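Local coordinates for glycosyl hydrolases family 31 family protein (Aspergillus niger, PDB 6DRU) that is an alpha-xylosidase of glycosyl hydrolase family 31 that releases alpha-xylose from the non-reducing terminal glucose of xyloglucan oligosaccharides, at residues 276-281 with 587-592; 537-542 with 696-701; 543-548 with 552-557. All blocks are in the same frame, centred on the assembly; numbering follows the deposited sequence.

Contact 1 (276-281 with 587-592); sequences NIPVSM and SYIHLR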
# COMPACT_ATOMS: atom_id res chain seq x y z
N ASN A 276 54.76 30.48 14.26
CA ASN A 276 54.69 30.01 15.64
C ASN A 276 53.27 30.09 16.20
O ASN A 276 53.05 30.47 17.35
CB ASN A 276 55.67 30.78 16.53
CG ASN A 276 56.19 29.94 17.69
OD1 ASN A 276 56.40 28.74 17.56
ND2 ASN A 276 56.39 30.58 18.84
N ILE A 277 52.29 29.74 15.37
CA ILE A 277 50.88 29.71 15.77
C ILE A 277 50.48 28.26 15.97
O ILE A 277 50.64 27.45 15.04
CB ILE A 277 49.99 30.40 14.73
CG1 ILE A 277 50.44 31.84 14.50
CG2 ILE A 277 48.53 30.36 15.17
CD1 ILE A 277 49.57 32.60 13.52
N PRO A 278 49.96 27.88 17.13
CA PRO A 278 49.64 26.47 17.38
C PRO A 278 48.38 26.03 16.64
O PRO A 278 47.41 26.77 16.51
CB PRO A 278 49.44 26.41 18.89
CG PRO A 278 48.98 27.78 19.26
CD PRO A 278 49.69 28.72 18.31
N VAL A 279 48.42 24.79 16.15
CA VAL A 279 47.28 24.14 15.51
C VAL A 279 47.33 22.66 15.85
O VAL A 279 48.41 22.05 15.87
CB VAL A 279 47.26 24.39 13.99
CG1 VAL A 279 48.53 23.87 13.33
CG2 VAL A 279 46.02 23.77 13.35
N SER A 280 46.17 22.08 16.16
CA SER A 280 46.11 20.70 16.62
C SER A 280 45.64 19.71 15.56
O SER A 280 45.98 18.53 15.65
CB SER A 280 45.19 20.59 17.84
OG SER A 280 45.76 21.23 18.97
N MET A 281 44.87 20.15 14.56
CA MET A 281 44.37 19.23 13.55
C MET A 281 44.13 19.99 12.25
O MET A 281 43.57 21.09 12.27
CB MET A 281 43.08 18.54 14.01
CG MET A 281 42.84 17.19 13.35
SD MET A 281 41.12 16.67 13.39
CE MET A 281 40.92 16.24 15.12
N SER A 587 45.00 35.29 19.71
CA SER A 587 44.82 35.34 21.16
C SER A 587 43.81 34.30 21.63
O SER A 587 44.03 33.62 22.64
CB SER A 587 44.38 36.74 21.59
OG SER A 587 43.03 36.98 21.23
N TYR A 588 42.70 34.15 20.90
CA TYR A 588 41.71 33.15 21.27
C TYR A 588 42.22 31.73 21.02
O TYR A 588 41.81 30.80 21.72
CB TYR A 588 40.41 33.40 20.52
CG TYR A 588 39.57 34.50 21.14
CD1 TYR A 588 38.85 34.27 22.31
CD2 TYR A 588 39.52 35.76 20.57
CE1 TYR A 588 38.09 35.27 22.88
CE2 TYR A 588 38.76 36.77 21.14
CZ TYR A 588 38.05 36.52 22.29
OH TYR A 588 37.29 37.51 22.87
N ILE A 589 43.11 31.55 20.04
CA ILE A 589 43.74 30.25 19.85
C ILE A 589 44.59 29.90 21.07
O ILE A 589 44.55 28.77 21.56
CB ILE A 589 44.58 30.25 18.56
CG1 ILE A 589 43.67 30.33 17.33
CG2 ILE A 589 45.46 29.01 18.49
CD1 ILE A 589 44.41 30.34 16.02
N HIS A 590 45.37 30.86 21.57
CA HIS A 590 46.17 30.62 22.77
C HIS A 590 45.29 30.42 24.00
O HIS A 590 45.58 29.57 24.84
CB HIS A 590 47.14 31.78 22.98
CG HIS A 590 48.37 31.70 22.13
ND1 HIS A 590 48.64 32.60 21.12
CD2 HIS A 590 49.41 30.83 22.15
CE1 HIS A 590 49.79 32.28 20.55
NE2 HIS A 590 50.27 31.22 21.15
N LEU A 591 44.21 31.21 24.12
CA LEU A 591 43.29 31.03 25.23
C LEU A 591 42.67 29.64 25.23
O LEU A 591 42.45 29.05 26.29
CB LEU A 591 42.20 32.10 25.19
CG LEU A 591 41.08 31.98 26.23
CD1 LEU A 591 41.65 32.06 27.64
CD2 LEU A 591 40.02 33.05 26.01
N ARG A 592 42.38 29.11 24.04
CA ARG A 592 41.84 27.76 23.93
C ARG A 592 42.78 26.74 24.54
O ARG A 592 42.36 25.86 25.31
CB ARG A 592 41.55 27.43 22.46
CG ARG A 592 41.09 26.00 22.21
CD ARG A 592 39.68 25.78 22.72
NE ARG A 592 39.24 24.40 22.52
CZ ARG A 592 38.02 23.96 22.79
NH1 ARG A 592 37.10 24.79 23.26
NH2 ARG A 592 37.71 22.69 22.58

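Contact 2 (537-542 with 696-701); sequences YRELYV and APLQHI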
# COMPACT_ATOMS: atom_id res chain seq x y z
N TYR A 537 32.30 41.46 7.23
CA TYR A 537 32.40 40.05 7.58
C TYR A 537 33.58 39.77 8.51
O TYR A 537 33.52 38.83 9.32
CB TYR A 537 32.53 39.18 6.33
CG TYR A 537 32.63 37.71 6.67
CD1 TYR A 537 31.54 37.03 7.18
CD2 TYR A 537 33.82 37.02 6.51
CE1 TYR A 537 31.62 35.69 7.51
CE2 TYR A 537 33.92 35.68 6.84
CZ TYR A 537 32.81 35.03 7.34
OH TYR A 537 32.90 33.70 7.67
N ARG A 538 34.65 40.56 8.41
CA ARG A 538 35.75 40.42 9.36
C ARG A 538 35.27 40.60 10.79
O ARG A 538 35.73 39.92 11.71
CB ARG A 538 36.86 41.41 9.02
CG ARG A 538 37.75 40.98 7.87
CD ARG A 538 38.55 42.15 7.33
NE ARG A 538 39.68 41.71 6.53
CZ ARG A 538 40.55 42.54 5.96
NH1 ARG A 538 40.42 43.85 6.12
NH2 ARG A 538 41.56 42.06 5.25
N GLU A 539 34.33 41.53 11.00
CA GLU A 539 33.75 41.71 12.33
C GLU A 539 32.97 40.47 12.75
O GLU A 539 33.12 39.97 13.87
CB GLU A 539 32.85 42.94 12.34
CG GLU A 539 32.20 43.22 13.69
CD GLU A 539 31.09 44.25 13.60
OE1 GLU A 539 30.68 44.59 12.47
OE2 GLU A 539 30.61 44.71 14.66
N LEU A 540 32.12 39.96 11.85
CA LEU A 540 31.32 38.78 12.16
C LEU A 540 32.20 37.57 12.47
O LEU A 540 31.92 36.83 13.41
CB LEU A 540 30.38 38.47 11.00
CG LEU A 540 29.55 37.18 11.11
CD1 LEU A 540 28.74 37.16 12.40
CD2 LEU A 540 28.65 37.02 9.90
N TYR A 541 33.26 37.36 11.68
CA TYR A 541 34.10 36.19 11.88
C TYR A 541 34.81 36.24 13.23
O TYR A 541 34.91 35.22 13.92
CB TYR A 541 35.11 36.05 10.75
CG TYR A 541 36.02 34.85 10.92
CD1 TYR A 541 35.58 33.58 10.57
CD2 TYR A 541 37.30 34.98 11.43
CE1 TYR A 541 36.39 32.48 10.73
CE2 TYR A 541 38.12 33.88 11.60
CZ TYR A 541 37.66 32.63 11.24
OH TYR A 541 38.47 31.53 11.40
N VAL A 542 35.31 37.41 13.62
CA VAL A 542 36.04 37.51 14.88
C VAL A 542 35.10 37.28 16.06
O VAL A 542 35.48 36.64 17.05
CB VAL A 542 36.76 38.87 14.97
CG1 VAL A 542 37.30 39.10 16.37
CG2 VAL A 542 37.89 38.93 13.95
N ALA A 696 32.00 45.20 25.71
CA ALA A 696 32.20 44.14 24.73
C ALA A 696 32.81 44.74 23.46
O ALA A 696 32.11 44.91 22.45
CB ALA A 696 30.89 43.41 24.42
N PRO A 697 34.10 45.06 23.48
CA PRO A 697 34.77 45.44 22.23
C PRO A 697 34.92 44.24 21.31
O PRO A 697 34.54 43.12 21.69
CB PRO A 697 36.13 45.98 22.70
CG PRO A 697 36.37 45.26 23.99
CD PRO A 697 35.03 45.09 24.63
N LEU A 698 35.47 44.43 20.11
CA LEU A 698 35.51 43.34 19.15
C LEU A 698 36.43 42.21 19.59
O LEU A 698 36.20 41.05 19.21
CB LEU A 698 35.93 43.86 17.77
CG LEU A 698 36.34 42.84 16.71
CD1 LEU A 698 35.12 42.08 16.21
CD2 LEU A 698 37.04 43.53 15.55
N GLN A 699 37.42 42.50 20.42
CA GLN A 699 38.38 41.49 20.87
C GLN A 699 37.91 40.73 22.11
O GLN A 699 38.57 39.76 22.49
CB GLN A 699 39.73 42.14 21.17
CG GLN A 699 40.01 43.42 20.40
CD GLN A 699 39.43 44.65 21.08
OE1 GLN A 699 39.26 44.67 22.29
NE2 GLN A 699 39.13 45.68 20.29
N HIS A 700 36.81 41.15 22.73
CA HIS A 700 36.34 40.54 23.97
C HIS A 700 34.96 39.93 23.75
O HIS A 700 34.06 40.58 23.22
CB HIS A 700 36.28 41.58 25.10
CG HIS A 700 37.62 42.08 25.53
ND1 HIS A 700 38.79 41.41 25.24
CD2 HIS A 700 37.99 43.19 26.21
CE1 HIS A 700 39.82 42.09 25.73
NE2 HIS A 700 39.35 43.17 26.33
N ILE A 701 34.81 38.68 24.16
CA ILE A 701 33.52 37.99 24.14
C ILE A 701 32.97 37.97 25.57
O ILE A 701 33.70 37.59 26.49
CB ILE A 701 33.63 36.56 23.58
CG1 ILE A 701 32.28 35.85 23.66
CG2 ILE A 701 34.73 35.76 24.28
CD1 ILE A 701 32.28 34.48 23.06

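Contact 3 (543-548 with 552-557); sequences RWLAWT and PFMRTH. With XYS (alpha-D-xylopyranose), chain N.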
# COMPACT_ATOMS: atom_id res chain seq x y z
N ARG A 543 33.87 37.78 15.97
CA ARG A 543 32.87 37.46 16.98
C ARG A 543 32.59 35.97 17.01
O ARG A 543 32.48 35.37 18.09
CB ARG A 543 31.58 38.24 16.71
CG ARG A 543 31.71 39.75 16.84
CD ARG A 543 32.00 40.17 18.27
NE ARG A 543 31.75 41.59 18.47
CZ ARG A 543 31.92 42.22 19.63
NH1 ARG A 543 32.36 41.55 20.69
NH2 ARG A 543 31.67 43.52 19.72
N TRP A 544 32.47 35.35 15.84
CA TRP A 544 32.14 33.93 15.76
C TRP A 544 33.31 33.07 16.24
O TRP A 544 33.12 32.13 17.01
CB TRP A 544 31.76 33.58 14.32
CG TRP A 544 30.79 32.45 14.18
CD1 TRP A 544 30.77 31.29 14.90
CD2 TRP A 544 29.69 32.37 13.26
NE1 TRP A 544 29.73 30.49 14.48
CE2 TRP A 544 29.05 31.13 13.47
CE3 TRP A 544 29.19 33.23 12.28
CZ2 TRP A 544 27.94 30.73 12.74
CZ3 TRP A 544 28.09 32.83 11.55
CH2 TRP A 544 27.47 31.59 11.78
N LEU A 545 34.52 33.37 15.77
CA LEU A 545 35.70 32.61 16.17
C LEU A 545 35.92 32.68 17.67
O LEU A 545 36.37 31.71 18.29
CB LEU A 545 36.93 33.12 15.41
CG LEU A 545 38.23 32.31 15.42
CD1 LEU A 545 39.07 32.57 16.66
CD2 LEU A 545 37.93 30.82 15.28
N ALA A 546 35.62 33.83 18.28
CA ALA A 546 35.77 33.97 19.72
C ALA A 546 34.82 33.03 20.47
O ALA A 546 35.18 32.47 21.51
CB ALA A 546 35.52 35.42 20.14
N TRP A 547 33.61 32.84 19.94
CA TRP A 547 32.65 31.97 20.59
C TRP A 547 33.10 30.51 20.56
O TRP A 547 32.91 29.78 21.54
CB TRP A 547 31.28 32.11 19.94
CG TRP A 547 30.26 31.15 20.46
CD1 TRP A 547 30.05 30.81 21.77
CD2 TRP A 547 29.32 30.39 19.70
NE1 TRP A 547 29.03 29.89 21.87
CE2 TRP A 547 28.57 29.62 20.61
CE3 TRP A 547 29.04 30.29 18.33
CZ2 TRP A 547 27.55 28.76 20.19
CZ3 TRP A 547 28.03 29.43 17.92
CH2 TRP A 547 27.30 28.68 18.85
N THR A 548 33.71 30.08 19.45
CA THR A 548 34.13 28.69 19.34
C THR A 548 35.20 28.33 20.36
O THR A 548 35.41 27.14 20.62
CB THR A 548 34.66 28.42 17.93
OG1 THR A 548 35.87 29.15 17.71
CG2 THR A 548 33.63 28.84 16.89
N PRO A 552 32.51 22.86 23.01
CA PRO A 552 33.18 21.56 23.24
C PRO A 552 34.35 21.30 22.31
O PRO A 552 35.33 20.68 22.73
CB PRO A 552 32.04 20.55 23.02
CG PRO A 552 30.82 21.30 23.43
CD PRO A 552 31.05 22.72 22.96
N PHE A 553 34.28 21.77 21.07
CA PHE A 553 35.40 21.68 20.14
C PHE A 553 35.51 22.98 19.37
O PHE A 553 34.51 23.48 18.85
CB PHE A 553 35.23 20.49 19.18
CG PHE A 553 35.34 19.15 19.84
CD1 PHE A 553 36.58 18.54 20.01
CD2 PHE A 553 34.21 18.50 20.31
CE1 PHE A 553 36.69 17.31 20.63
CE2 PHE A 553 34.31 17.27 20.93
CZ PHE A 553 35.55 16.67 21.09
N MET A 554 36.72 23.52 19.30
CA MET A 554 36.98 24.77 18.59
C MET A 554 37.47 24.43 17.19
O MET A 554 38.59 23.92 17.02
CB MET A 554 38.00 25.62 19.35
CG MET A 554 38.19 27.01 18.77
SD MET A 554 39.66 27.83 19.40
CE MET A 554 39.55 29.41 18.56
N ARG A 555 36.65 24.71 16.19
CA ARG A 555 36.98 24.40 14.80
C ARG A 555 36.44 25.50 13.90
O ARG A 555 35.29 25.92 14.05
CB ARG A 555 36.42 23.04 14.38
CG ARG A 555 36.26 22.87 12.88
CD ARG A 555 35.76 21.47 12.52
NE ARG A 555 35.17 21.42 11.18
CZ ARG A 555 33.89 21.71 10.93
NH1 ARG A 555 33.09 22.06 11.92
NH2 ARG A 555 33.42 21.64 9.69
N THR A 556 37.27 25.94 12.96
CA THR A 556 36.88 26.90 11.94
C THR A 556 36.75 26.19 10.60
O THR A 556 37.51 25.26 10.31
CB THR A 556 37.88 28.05 11.84
OG1 THR A 556 37.46 28.97 10.83
CG2 THR A 556 39.28 27.53 11.52
N HIS A 557 35.78 26.63 9.81
CA HIS A 557 35.48 26.01 8.52
C HIS A 557 34.48 26.89 7.80
O HIS A 557 33.74 27.65 8.42
CB HIS A 557 34.92 24.59 8.70
CG HIS A 557 34.53 23.93 7.41
ND1 HIS A 557 35.44 23.64 6.42
CD2 HIS A 557 33.33 23.51 6.95
CE1 HIS A 557 34.82 23.07 5.40
NE2 HIS A 557 33.54 22.97 5.70
C1 XYS N . 28.92 19.66 3.01
C2 XYS N . 29.47 19.90 4.40
C3 XYS N . 30.56 20.94 4.33
C4 XYS N . 31.59 20.53 3.30
C5 XYS N . 30.89 20.22 2.00
O1 XYS N . 28.41 20.87 2.50
O2 XYS N . 28.43 20.34 5.25
O3 XYS N . 31.17 21.07 5.59
O4 XYS N . 32.50 21.59 3.11
O5 XYS N . 29.95 19.18 2.18

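Contact 1 (276-281 with 587-592)
Ile589, on helix 582-594, reaches across to Pro278 and Ile277 in the loop that leads into strand 281-284, and it splits its two branches between them. Its CB points toward that loop, and both branches start there. The CG2 methyl stands anti to the backbone N and ends against Pro278, 3.6 Å from the carbonyl Pro278 O and 3.8 Å from the ring carbon Pro278 CG. The longer branch leaves CB through CG1, which sits beside the backbone N (chi1 -68°), and then runs out fully extended. That carries the terminal CD1 to Ile277, where it meets Ile277 CG2 at 4.2 Å, a looser touch than the one on the proline. Ile589 also touches Tyr252 of strand 252-254.

One residue further along the helix, His590 brings the NE2 corner of its imidazole to the proline ring. Pro278 CD lies 3.8 Å from His590 NE2, oblique to the imidazole, and the two side chains cross at about a right angle. The other ring nitrogen, ND1, makes a weak hydrogen bond to Val586 O one turn earlier, which may help to steady the ring. Pro278 is therefore covered by Ile589 on its CG and by His590 on its CD, while Tyr593 of the helix also touches it. The histidine side is exposed, whereas Ile589 is buried.

Helix 262-274 ends just before this loop in a Schellman motif, with Asn276 taking positive phi. The chain then passes helix 582-594 and enters the barrel wall, where strand 252-254 pairs in parallel with both 281-284 and 554-555. This is the packing of an outer helix of a TIM barrel against an alpha-to-beta loop, beside the seam where first and last strands meet.

Contact 2 (537-542 with 696-701)
Leu698 pushes its isobutyl group against one side of helix 535-548, lying over Val542 and beside the stem of Glu539. It sits at the first corner of a type I beta turn, Pro697 to His700, in the loop between strands 690-695 and 703-705, so the contact joins the C-terminal domain to the TIM-barrel domain of the GH31 fold. The turn is closed by the backbone bond from His700 N to Pro697 O, 3.2 Å.

With CG anti to the backbone N (chi1 166°), the leucine side chain stretches from the turn to the helix. Its CD1 methyl does most of the touching. It is 3.7 Å from Val542 CG1 and equally far from the helix carbonyl Glu539 O, and it comes to 4.0 Å from Glu539 CG. Leu698 and Val542 cross at about a right angle, while the glutamate passes at a slant.

Val542 offers its CG1, the branch anti to its own backbone N, to both the CD1 methyl and the backbone carbonyl of Leu698. The valine, which is buried, also touches Ile584 of helix 582-594.

Glu539 lends only the aliphatic part of its extended chain here. Its carboxylate goes on to take the backbone amide of Asn658 through OE2, a second link to the C-terminal domain.

Next to the contact, the amide oxygen Gln699 OE1 stands over the centre of the His700 ring. At the turn itself, the same CG1 of Val542 lies 3.6 Å from the carbonyl Leu698 O.

Contact 3 (543-548 with 552-557)
The imidazole of His557 meets alpha-D-xylopyranose with its edge, the sugar's O4 lying in the ring plane and O3 near it, while Trp393 packs on it edge-to-face. Two residues earlier, the guanidinium of Arg555 has one face against His557 CB, about 3.3 Å above the plane and toward the rim. Arg555 also makes a cation-pi contact with Trp484 and a salt bridge to Asp516 through NH1. Arg555 lies on, and His557 just after, the short, weakly bonded strand 554-555, which pairs with strand 252-254 to close the TIM barrel, with helix 535-548 packed behind it on the outside.

His557 NE2 carries both sugar bonds: it donates to O4 of the xylose at 3.1 Å and is also hydrogen-bonded to O3 at 3.0 Å. The N-H...O4 angle of 143° is well off straight, consistent with NE2 lying between the two hydroxyls.

On the strand's helix side, Met554 does the packing. With CG anti to the backbone N (chi1 -172°) and the rest of its chain extended, it lies across residues 545-548 and crosses both Leu545 and Thr548 at about a right angle. The terminal CE rests on Leu545 CD1, 3.7 Å away. Nearer its root, Met554 CB and CG lie against the carbonyl of Thr548. Thr556 CB comes only loosely to the leucine's other methyl, Leu545 CD2, at 4.4 Å.

Thr548 turns its hydroxyl back into its own helix. Thr548 OG1 donates to Leu545 O at 2.7 Å, from a position tilted 27° out of the carbonyl plane.

How the contacts relate
Helix 582-594 and helix 535-548 tie the three contacts together. Contact 2 and contact 3 share the latter helix, their centres about 12 Å apart, and probable hydrogen bonds join them: Tyr541 OH to Thr556 OG1 at 2.8 Å, and Arg543 NH2 to Ala696 O at 3.1 Å. Contact 1 reaches both others from its helix. Arg592 NH2 probably bonds Pro552 O of contact 3 (3.1 Å), and Tyr588 OH probably bonds Gln699 O of contact 2 (2.6 Å), though centres 1 and 2 are about 17 Å apart. Contact 3 alone enters the xylose pocket, with the Arg555 side chain about 8 Å from those of active-site Asp395 and proton donor Asp487.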